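Local coordinates for protein RTX toxin RtxA (Vibrio vulnificus MO6-24/O, PDB 6IMP) that is an alpha/beta-hydrolase-fold effector domain of a secreted Vibrio virulence toxin and probably hydrolyses a substrate not yet defined, at residues A[108-112]-A[113-117]; A[145-148]-A[149-153]; A[158-162]-A[163-167]. All blocks are in the same frame, centred on the assembly; numbering follows the deposited sequence.

Overall arrangement
From the N terminus, the chain first meets contact 1, which joins the loop after strand 101-105 to helix 112-124. It then passes through strand 129-133 to contact 2, at the start of helix 147-164, and to contact 3, at the other end of the same helix; these two contacts thus mark both ends of the helix that crosses from strand 129-133 to strand 172-177. Each contact joins neighbouring residues, so none closes a long loop. The three follow in series, neither nested nor crossed. Centres of contacts 1 and 2 lie about 17 Å apart, those of contacts 2 and 3 about 19 Å.

Contact 1: A[108-112]-A[113-117]; sequences SGSSA and EEQAS
Ser110 and Gln115 meet where the loop after strand 101-105 turns into helix 112-124, a strand-turn-helix unit of the alpha/beta-hydrolase fold. In relatives this loop commonly contributes to the oxyanion hole, and here Ser108 lies close to the probable nucleophile elbow. Gln115 reaches back along the loop with its chain extended beyond CG (chi2 -176°). Gln115 NE2 gives two weak bonds to one residue, at 2.7 Å to Ser110 O and 3.1 Å to Ser110 OG, while Gln115 OE1 accepts from Gly107 N. Both ends of the amide are therefore used, which would favour one rotation of the group and ties the loop to the first helical turn.

Ser111 is the N-cap. Ser111 OG sits between its own backbone N and carbonyl carbon (chi1 55°), facing the helix start, and accepts a long, weak capping bond from Glu114 N at 3.5 Å. The same hydroxyl also pairs with Lys49 O, so the cap is shared with a neighbouring part of the chain. Regular helical bonding begins with Gln115 N to Ser111 O at 3.2 Å, and Ala116 N to Ala112 O follows at 2.7 Å.

Both glutamates of this turn have their carboxylates bonded to other parts of the chain. Glu113 OE1 accepts from Asn134 ND2, and the OD1 of that asparagine takes the hydrogen of Ala112 N, so one amide braces both a side chain and a backbone donor at the helix start. Glu114 OE2 is met by Gly51 N and Thr54 OG1, joining the turn to the region of helix 52-63. Further along, Glu114 O accepts twice from one residue, with Ser117 N and Ser117 OG on the same face of its plane, the hydroxyl at 2.8 Å.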
ATOM      1  N   SER A 108       0.412  -2.761  -6.762  1.00 63.97           N
ATOM      2  CA  SER A 108       0.340  -3.898  -7.679  1.00 62.89           C
ATOM      3  C   SER A 108       1.579  -4.031  -8.542  1.00 62.93           C
ATOM      4  O   SER A 108       2.209  -3.041  -8.886  1.00 64.45           O
ATOM      5  CB  SER A 108      -0.865  -3.727  -8.600  1.00 66.45           C
ATOM      6  OG  SER A 108      -1.078  -4.898  -9.365  1.00 79.12           O
ATOM      7  N   GLY A 109       1.890  -5.263  -8.930  1.00 63.08           N
ATOM      8  CA  GLY A 109       2.769  -5.515 -10.074  1.00 63.98           C
ATOM      9  C   GLY A 109       4.230  -5.814  -9.779  1.00 67.55           C
ATOM     10  O   GLY A 109       4.987  -6.138 -10.699  1.00 77.66           O
ATOM     11  N   SER A 110       4.636  -5.715  -8.517  1.00 70.41           N
ATOM     12  CA  SER A 110       6.041  -5.947  -8.135  1.00 70.27           C
ATOM     13  C   SER A 110       6.169  -6.027  -6.637  1.00 63.99           C
ATOM     14  O   SER A 110       5.317  -5.504  -5.920  1.00 63.08           O
ATOM     15  CB  SER A 110       6.951  -4.824  -8.651  1.00 68.17           C
ATOM     16  OG  SER A 110       6.487  -3.550  -8.228  1.00 75.68           O
ATOM     17  N   SER A 111       7.275  -6.610  -6.175  1.00 64.55           N
ATOM     18  CA  SER A 111       7.554  -6.756  -4.732  1.00 64.14           C
ATOM     19  C   SER A 111       7.579  -5.424  -4.041  1.00 58.97           C
ATOM     20  O   SER A 111       7.907  -4.410  -4.646  1.00 57.84           O
ATOM     21  CB  SER A 111       8.911  -7.431  -4.495  1.00 74.09           C
ATOM     22  OG  SER A 111       9.958  -6.731  -5.155  1.00 77.61           O
ATOM     23  N   ALA A 112       7.271  -5.435  -2.755  1.00 64.02           N
ATOM     24  CA  ALA A 112       7.372  -4.227  -1.928  1.00 71.30           C
ATOM     25  C   ALA A 112       8.812  -3.705  -1.888  1.00 73.79           C
ATOM     26  O   ALA A 112       9.054  -2.490  -1.837  1.00 72.83           O
ATOM     27  CB  ALA A 112       6.881  -4.516  -0.521  1.00 72.55           C
ATOM     28  N   GLU A 113       9.763  -4.636  -1.917  1.00 71.31           N
ATOM     29  CA  GLU A 113      11.187  -4.302  -1.916  1.00 79.17           C
ATOM     30  C   GLU A 113      11.467  -3.249  -2.987  1.00 70.42           C
ATOM     31  O   GLU A 113      11.917  -2.146  -2.691  1.00 75.94           O
ATOM     32  CB  GLU A 113      12.030  -5.562  -2.166  1.00 79.45           C
ATOM     33  CG  GLU A 113      12.297  -6.405  -0.916  1.00 83.94           C
ATOM     34  CD  GLU A 113      11.047  -7.041  -0.327  1.00 89.19           C
ATOM     35  OE1 GLU A 113      10.197  -7.533  -1.109  1.00 84.42           O
ATOM     36  OE2 GLU A 113      10.917  -7.049   0.922  1.00 92.41           O
ATOM     37  N   GLU A 114      11.106  -3.585  -4.215  1.00 67.62           N
ATOM     38  CA  GLU A 114      11.270  -2.692  -5.346  1.00 69.79           C
ATOM     39  C   GLU A 114      10.518  -1.393  -5.122  1.00 71.21           C
ATOM     40  O   GLU A 114      11.067  -0.319  -5.310  1.00 83.32           O
ATOM     41  CB  GLU A 114      10.748  -3.351  -6.624  1.00 70.14           C
ATOM     42  CG  GLU A 114      11.475  -4.620  -7.034  1.00 65.26           C
ATOM     43  CD  GLU A 114      12.942  -4.386  -7.331  1.00 68.47           C
ATOM     44  OE1 GLU A 114      13.270  -3.428  -8.061  1.00 76.64           O
ATOM     45  OE2 GLU A 114      13.776  -5.162  -6.823  1.00 73.16           O
ATOM     46  N   GLN A 115       9.260  -1.497  -4.711  1.00 67.20           N
ATOM     47  CA  GLN A 115       8.389  -0.331  -4.640  1.00 65.11           C
ATOM     48  C   GLN A 115       8.809   0.624  -3.529  1.00 62.46           C
ATOM     49  O   GLN A 115       8.630   1.823  -3.650  1.00 67.74           O
ATOM     50  CB  GLN A 115       6.921  -0.756  -4.464  1.00 71.04           C
ATOM     51  CG  GLN A 115       6.326  -1.448  -5.696  1.00 72.83           C
ATOM     52  CD  GLN A 115       4.845  -1.773  -5.558  1.00 71.56           C
ATOM     53  OE1 GLN A 115       4.064  -0.947  -5.099  1.00 61.93           O
ATOM     54  NE2 GLN A 115       4.451  -2.973  -5.995  1.00 74.65           N
ATOM     55  N   ALA A 116       9.403   0.097  -2.467  1.00 68.75           N
ATOM     56  CA  ALA A 116       9.812   0.928  -1.334  1.00 74.16           C
ATOM     57  C   ALA A 116      11.189   1.556  -1.547  1.00 74.11           C
ATOM     58  O   ALA A 116      11.530   2.536  -0.888  1.00 77.84           O
ATOM     59  CB  ALA A 116       9.792   0.119  -0.045  1.00 75.01           C
ATOM     60  N   SER A 117      11.956   1.023  -2.494  1.00 71.28           N
ATOM     61  CA  SER A 117      13.381   1.340  -2.606  1.00 68.69           C
ATOM     62  C   SER A 117      13.610   2.800  -2.962  1.00 72.90           C
ATOM     63  O   SER A 117      14.397   3.490  -2.321  1.00 84.50           O
ATOM     64  CB  SER A 117      14.050   0.434  -3.636  1.00 68.88           C
ATOM     65  OG  SER A 117      13.671   0.780  -4.949  1.00 62.87           O
TER

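Contact 2: A[145-148]-A[149-153]; sequences PSEK and GLYQD
Glu147 and Tyr151, one helical turn apart, are joined by a hydrogen bond in which Tyr151 OH donates to Glu147 OE2 at 2.6 Å. The carboxylate oxygen uses its anti lone pair, the one away from its partner oxygen, and the carboxylate plane is inclined 59° to the ring. Glu147 runs outward with CG opposite the backbone N (chi1 173°) and the chain extended beyond it, which sets Glu147 CG against Tyr151 CE2 and carries the acid obliquely across toward the phenol oxygen. Both groups have further partners: Asn242 ND2 bonds to the phenol oxygen, Phe237 N to OE2 and Gln236 NE2 to OE1. With this many donors around it, the carboxylate would probably be stabilised as an anion.

Next in strength are the bonds that start the helix. Ser146 is the N-cap, and Ser146 OG accepts from Gly149 N at 3.0 Å. Ser146 O then takes Leu150 N at 2.9 Å, close to the line of its carbonyl bond, and Lys148 O takes Gln152 N at 3.1 Å. The bond from Tyr151 N to Glu147 O is weaker, and that same carbonyl oxygen lies over one face of the Tyr151 ring, displaced toward the rim.

This is the N-terminal end of helix 147-164, the connection of a beta-alpha-beta crossover that leaves strand 129-133, passes strand 101-105 and returns along strand 172-177. Asp153, four residues after Gly149, forms a salt bridge through OD2 to Arg136 NE, in the loop that follows strand 129-133.

Leu150 makes the apolar side, with Leu150 CD2 resting 4.3 Å from Pro145 CB. Both residues pack on Tyr41 of helix 31-41, and Leu150 joins the Tyr151 ring in touching Ile183 of helix 180-192.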
ATOM      1  N   PRO A 145      -2.977 -13.394  -3.675  1.00 62.27           N
ATOM      2  CA  PRO A 145      -3.640 -12.148  -3.402  1.00 65.20           C
ATOM      3  C   PRO A 145      -5.161 -12.205  -3.593  1.00 63.21           C
ATOM      4  O   PRO A 145      -5.663 -13.010  -4.383  1.00 66.62           O
ATOM      5  CB  PRO A 145      -2.983 -11.186  -4.397  1.00 71.07           C
ATOM      6  CG  PRO A 145      -2.595 -12.061  -5.547  1.00 71.98           C
ATOM      7  CD  PRO A 145      -2.169 -13.341  -4.907  1.00 67.63           C
ATOM      8  N   SER A 146      -5.859 -11.330  -2.859  1.00 58.53           N
ATOM      9  CA  SER A 146      -7.311 -11.144  -2.958  1.00 55.67           C
ATOM     10  C   SER A 146      -7.736  -9.866  -2.194  1.00 58.74           C
ATOM     11  O   SER A 146      -7.099  -9.477  -1.217  1.00 60.66           O
ATOM     12  CB  SER A 146      -8.026 -12.333  -2.349  1.00 55.22           C
ATOM     13  OG  SER A 146      -8.011 -12.246  -0.929  1.00 58.33           O
ATOM     14  N   GLU A 147      -8.828  -9.236  -2.621  1.00 59.04           N
ATOM     15  CA  GLU A 147      -9.264  -7.986  -2.005  1.00 63.07           C
ATOM     16  C   GLU A 147      -9.260  -8.077  -0.473  1.00 64.90           C
ATOM     17  O   GLU A 147      -8.673  -7.240   0.211  1.00 62.50           O
ATOM     18  CB  GLU A 147     -10.650  -7.552  -2.509  1.00 62.06           C
ATOM     19  CG  GLU A 147     -11.192  -6.340  -1.746  1.00 64.26           C
ATOM     20  CD  GLU A 147     -12.254  -5.561  -2.494  1.00 68.56           C
ATOM     21  OE1 GLU A 147     -12.932  -6.142  -3.354  1.00 77.73           O
ATOM     22  OE2 GLU A 147     -12.420  -4.355  -2.213  1.00 74.63           O
ATOM     23  N   LYS A 148      -9.907  -9.102   0.055  1.00 69.74           N
ATOM     24  CA  LYS A 148     -10.159  -9.170   1.491  1.00 68.99           C
ATOM     25  C   LYS A 148      -8.924  -9.680   2.241  1.00 66.60           C
ATOM     26  O   LYS A 148      -8.628  -9.233   3.357  1.00 66.37           O
ATOM     27  CB  LYS A 148     -11.395 -10.026   1.785  1.00 75.04           C
ATOM     28  CG  LYS A 148     -12.609  -9.222   2.249  1.00 94.69           C
ATOM     29  CD  LYS A 148     -13.342  -8.520   1.108  1.00103.07           C
ATOM     30  CE  LYS A 148     -14.143  -7.320   1.612  1.00105.75           C
ATOM     31  NZ  LYS A 148     -15.200  -6.889   0.654  1.00110.40           N
ATOM     32  N   GLY A 149      -8.191 -10.592   1.614  1.00 55.65           N
ATOM     33  CA  GLY A 149      -6.879 -10.971   2.114  1.00 54.61           C
ATOM     34  C   GLY A 149      -5.929  -9.793   2.317  1.00 58.36           C
ATOM     35  O   GLY A 149      -5.298  -9.674   3.365  1.00 59.84           O
ATOM     36  N   LEU A 150      -5.830  -8.913   1.323  1.00 60.10           N
ATOM     37  CA  LEU A 150      -4.888  -7.797   1.389  1.00 57.84           C
ATOM     38  C   LEU A 150      -5.247  -6.823   2.498  1.00 57.13           C
ATOM     39  O   LEU A 150      -4.363  -6.289   3.171  1.00 58.62           O
ATOM     40  CB  LEU A 150      -4.818  -7.073   0.050  1.00 61.80           C
ATOM     41  CG  LEU A 150      -4.384  -7.915  -1.158  1.00 63.09           C
ATOM     42  CD1 LEU A 150      -4.054  -7.021  -2.342  1.00 62.64           C
ATOM     43  CD2 LEU A 150      -3.192  -8.793  -0.837  1.00 62.32           C
ATOM     44  N   TYR A 151      -6.542  -6.602   2.700  1.00 57.37           N
ATOM     45  CA  TYR A 151      -7.002  -5.727   3.787  1.00 59.03           C
ATOM     46  C   TYR A 151      -6.623  -6.298   5.136  1.00 59.28           C
ATOM     47  O   TYR A 151      -6.270  -5.569   6.050  1.00 68.31           O
ATOM     48  CB  TYR A 151      -8.517  -5.534   3.755  1.00 56.86           C
ATOM     49  CG  TYR A 151      -9.083  -4.825   2.526  1.00 56.15           C
ATOM     50  CD1 TYR A 151      -8.382  -3.816   1.870  1.00 58.97           C
ATOM     51  CD2 TYR A 151     -10.350  -5.147   2.057  1.00 54.42           C
ATOM     52  CE1 TYR A 151      -8.929  -3.175   0.765  1.00 64.97           C
ATOM     53  CE2 TYR A 151     -10.896  -4.513   0.963  1.00 58.35           C
ATOM     54  CZ  TYR A 151     -10.186  -3.533   0.318  1.00 61.54           C
ATOM     55  OH  TYR A 151     -10.746  -2.899  -0.768  1.00 66.56           O
ATOM     56  N   GLN A 152      -6.720  -7.609   5.258  1.00 68.36           N
ATOM     57  CA  GLN A 152      -6.337  -8.294   6.489  1.00 76.63           C
ATOM     58  C   GLN A 152      -4.843  -8.168   6.769  1.00 76.00           C
ATOM     59  O   GLN A 152      -4.438  -7.750   7.864  1.00 74.86           O
ATOM     60  CB  GLN A 152      -6.758  -9.762   6.430  1.00 75.59           C
ATOM     61  CG  GLN A 152      -8.212  -9.966   6.823  1.00 74.99           C
ATOM     62  CD  GLN A 152      -8.430  -9.833   8.321  1.00 83.04           C
ATOM     63  OE1 GLN A 152      -7.508 -10.055   9.134  1.00 79.44           O
ATOM     64  NE2 GLN A 152      -9.650  -9.475   8.701  1.00 81.48           N
ATOM     65  N   ASP A 153      -4.037  -8.470   5.752  1.00 69.14           N
ATOM     66  CA  ASP A 153      -2.582  -8.350   5.849  1.00 61.65           C
ATOM     67  C   ASP A 153      -2.171  -6.933   6.265  1.00 63.57           C
ATOM     68  O   ASP A 153      -1.200  -6.746   6.990  1.00 65.17           O
ATOM     69  CB  ASP A 153      -1.933  -8.725   4.519  1.00 61.70           C
ATOM     70  CG  ASP A 153      -2.183 -10.178   4.129  1.00 62.92           C
ATOM     71  OD1 ASP A 153      -2.596 -10.974   4.999  1.00 69.72           O
ATOM     72  OD2 ASP A 153      -1.966 -10.522   2.946  1.00 56.01           O
TER

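Contact 3: A[158-162]-A[163-167]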
ATOM      1  N   PHE A 158      -0.231  -3.412  10.656  1.00 69.96           N
ATOM      2  CA  PHE A 158      -0.552  -2.426  11.678  1.00 77.67           C
ATOM      3  C   PHE A 158      -0.216  -2.963  13.054  1.00 78.62           C
ATOM      4  O   PHE A 158       0.620  -2.404  13.757  1.00 76.05           O
ATOM      5  CB  PHE A 158      -2.019  -2.030  11.645  1.00 80.24           C
ATOM      6  CG  PHE A 158      -2.321  -0.819  12.475  1.00 88.00           C
ATOM      7  CD1 PHE A 158      -1.652   0.378  12.236  1.00 94.57           C
ATOM      8  CD2 PHE A 158      -3.259  -0.864  13.488  1.00 92.50           C
ATOM      9  CE1 PHE A 158      -1.920   1.508  12.984  1.00 93.51           C
ATOM     10  CE2 PHE A 158      -3.535   0.266  14.241  1.00100.97           C
ATOM     11  CZ  PHE A 158      -2.858   1.450  13.994  1.00 97.45           C
ATOM     12  N   ASN A 159      -0.833  -4.084  13.408  1.00 88.98           N
ATOM     13  CA  ASN A 159      -0.702  -4.643  14.746  1.00 87.00           C
ATOM     14  C   ASN A 159       0.757  -4.855  15.114  1.00 82.97           C
ATOM     15  O   ASN A 159       1.145  -4.584  16.239  1.00100.50           O
ATOM     16  CB  ASN A 159      -1.484  -5.949  14.876  1.00 87.08           C
ATOM     17  CG  ASN A 159      -2.984  -5.727  14.931  1.00 89.36           C
ATOM     18  OD1 ASN A 159      -3.475  -4.796  15.582  1.00 91.21           O
ATOM     19  ND2 ASN A 159      -3.723  -6.589  14.250  1.00 98.36           N
ATOM     20  N   TYR A 160       1.579  -5.252  14.146  1.00 76.77           N
ATOM     21  CA  TYR A 160       3.031  -5.398  14.385  1.00 81.48           C
ATOM     22  C   TYR A 160       3.696  -4.108  14.883  1.00 86.37           C
ATOM     23  O   TYR A 160       4.602  -4.148  15.723  1.00 84.05           O
ATOM     24  CB  TYR A 160       3.753  -5.894  13.127  1.00 76.92           C
ATOM     25  CG  TYR A 160       5.255  -5.836  13.245  1.00 72.21           C
ATOM     26  CD1 TYR A 160       5.925  -6.649  14.147  1.00 76.13           C
ATOM     27  CD2 TYR A 160       6.002  -4.947  12.485  1.00 71.48           C
ATOM     28  CE1 TYR A 160       7.306  -6.595  14.287  1.00 76.32           C
ATOM     29  CE2 TYR A 160       7.385  -4.892  12.601  1.00 84.36           C
ATOM     30  CZ  TYR A 160       8.036  -5.719  13.508  1.00 83.69           C
ATOM     31  OH  TYR A 160       9.410  -5.675  13.631  1.00 85.73           O
ATOM     32  N   LEU A 161       3.255  -2.970  14.354  1.00 92.66           N
ATOM     33  CA  LEU A 161       3.772  -1.678  14.789  1.00 92.90           C
ATOM     34  C   LEU A 161       3.323  -1.398  16.205  1.00 96.32           C
ATOM     35  O   LEU A 161       4.151  -1.243  17.102  1.00 91.20           O
ATOM     36  CB  LEU A 161       3.300  -0.558  13.861  1.00 89.09           C
ATOM     37  CG  LEU A 161       3.771  -0.650  12.409  1.00 81.82           C
ATOM     38  CD1 LEU A 161       3.230   0.541  11.640  1.00 82.05           C
ATOM     39  CD2 LEU A 161       5.291  -0.712  12.306  1.00 76.90           C
ATOM     40  N   VAL A 162       2.004  -1.414  16.399  1.00 98.60           N
ATOM     41  CA  VAL A 162       1.381  -1.116  17.696  1.00105.95           C
ATOM     42  C   VAL A 162       1.910  -2.042  18.806  1.00115.20           C
ATOM     43  O   VAL A 162       2.156  -1.589  19.935  1.00109.69           O
ATOM     44  CB  VAL A 162      -0.167  -1.261  17.638  1.00101.73           C
ATOM     45  CG1 VAL A 162      -0.797  -0.971  18.999  1.00 97.05           C
ATOM     46  CG2 VAL A 162      -0.768  -0.336  16.587  1.00105.93           C
ATOM     47  N   ASN A 163       2.107  -3.324  18.464  1.00109.95           N
ATOM     48  CA  ASN A 163       2.151  -4.417  19.457  1.00102.16           C
ATOM     49  C   ASN A 163       3.517  -5.044  19.698  1.00106.79           C
ATOM     50  O   ASN A 163       3.820  -5.433  20.829  1.00139.02           O
ATOM     51  CB  ASN A 163       1.229  -5.568  19.056  1.00 94.22           C
ATOM     52  CG  ASN A 163      -0.231  -5.172  19.000  1.00 90.63           C
ATOM     53  OD1 ASN A 163      -0.579  -4.007  19.166  1.00 98.39           O
ATOM     54  ND2 ASN A 163      -1.102  -6.152  18.763  1.00 77.40           N
ATOM     55  N   ASP A 164       4.277  -5.276  18.635  1.00100.28           N
ATOM     56  CA  ASP A 164       5.655  -5.746  18.810  1.00105.63           C
ATOM     57  C   ASP A 164       6.587  -4.585  19.145  1.00111.37           C
ATOM     58  O   ASP A 164       7.662  -4.803  19.698  1.00128.53           O
ATOM     59  CB  ASP A 164       6.160  -6.517  17.580  1.00109.51           C
ATOM     60  CG  ASP A 164       5.599  -7.923  17.503  1.00108.82           C
ATOM     61  OD1 ASP A 164       4.851  -8.310  18.405  1.00126.54           O
ATOM     62  OD2 ASP A 164       5.894  -8.653  16.539  1.00103.06           O
ATOM     63  N   LYS A 165       6.175  -3.360  18.809  1.00113.02           N
ATOM     64  CA  LYS A 165       7.045  -2.178  18.973  1.00108.25           C
ATOM     65  C   LYS A 165       6.391  -1.021  19.764  1.00110.98           C
ATOM     66  O   LYS A 165       6.953   0.077  19.848  1.00 99.85           O
ATOM     67  CB  LYS A 165       7.546  -1.706  17.596  1.00106.37           C
ATOM     68  CG  LYS A 165       8.615  -2.613  16.986  1.00102.73           C
ATOM     69  CD  LYS A 165       8.761  -2.419  15.478  1.00 95.56           C
ATOM     70  CE  LYS A 165      10.221  -2.313  15.040  1.00104.53           C
ATOM     71  NZ  LYS A 165      10.890  -3.628  14.817  1.00103.38           N
ATOM     72  N   GLY A 166       5.223  -1.278  20.355  1.00119.97           N
ATOM     73  CA  GLY A 166       4.650  -0.398  21.389  1.00124.92           C
ATOM     74  C   GLY A 166       4.205   0.968  20.900  1.00121.40           C
ATOM     75  O   GLY A 166       3.821   1.833  21.696  1.00121.90           O
ATOM     76  N   ILE A 167       4.206   1.138  19.584  1.00110.65           N
ATOM     77  CA  ILE A 167       4.138   2.448  18.978  1.00101.03           C
ATOM     78  C   ILE A 167       2.739   2.990  19.138  1.00 95.21           C
ATOM     79  O   ILE A 167       1.776   2.352  18.719  1.00 79.50           O
ATOM     80  CB  ILE A 167       4.485   2.384  17.485  1.00105.46           C
ATOM     81  CG1 ILE A 167       5.939   1.933  17.324  1.00107.63           C
ATOM     82  CG2 ILE A 167       4.226   3.735  16.818  1.00110.99           C
ATOM     83  CD1 ILE A 167       6.483   2.017  15.916  1.00108.33           C
TER
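Tyr160 and Lys165 are brought together by their torsions. The ring of Tyr160, through CG, lies opposite the backbone N (chi1 170°), which swings it outward from the helix flank, and the Lys165 chain folds back at chi3 and chi4, the latter at 85°, to reach its hydroxyl. Lys165 NZ thereby donates to Tyr160 OH at 2.8 Å, with the ammonium oblique to the ring. The same lysine makes a cation-pi contact with Tyr83.

Asp164 OD2 comes up in the ring plane at the CD1 edge, 3.1 Å from Tyr160 CD1, and the carboxylate stands at 88° to the ring. Asp164 is held more firmly by the N-terminal part of the chain, where OD1 accepts from Ile16 N and OD2 weakly from Glu17 N.

Tyr160 lies near the C-terminal end of helix 147-164, which packs on the central sheet of the alpha/beta-hydrolase fold, with Lys165 in the loop beyond. Phe158 and Leu161 rest on Leu103 of strand 101-105, while Tyr160 touches Val70 and Leu72 of strand 67-73.

Past the helix the chain turns at Gly166, at a positive phi that glycine adopts readily. Asn163 N bonds to Asn159 O at 2.7 Å and Asp164 N to Tyr160 O at 3.1 Å. Leu161 O receives two weak bonds, one from Lys165 N and one from Ile167 N, each at 3.4 Å, so a single carbonyl links the final turn to the chain beyond it. The Asn159 and Asn163 side chains run alongside each other in the same direction, with Asn163 ND2 3.9 Å from Asn159 CB.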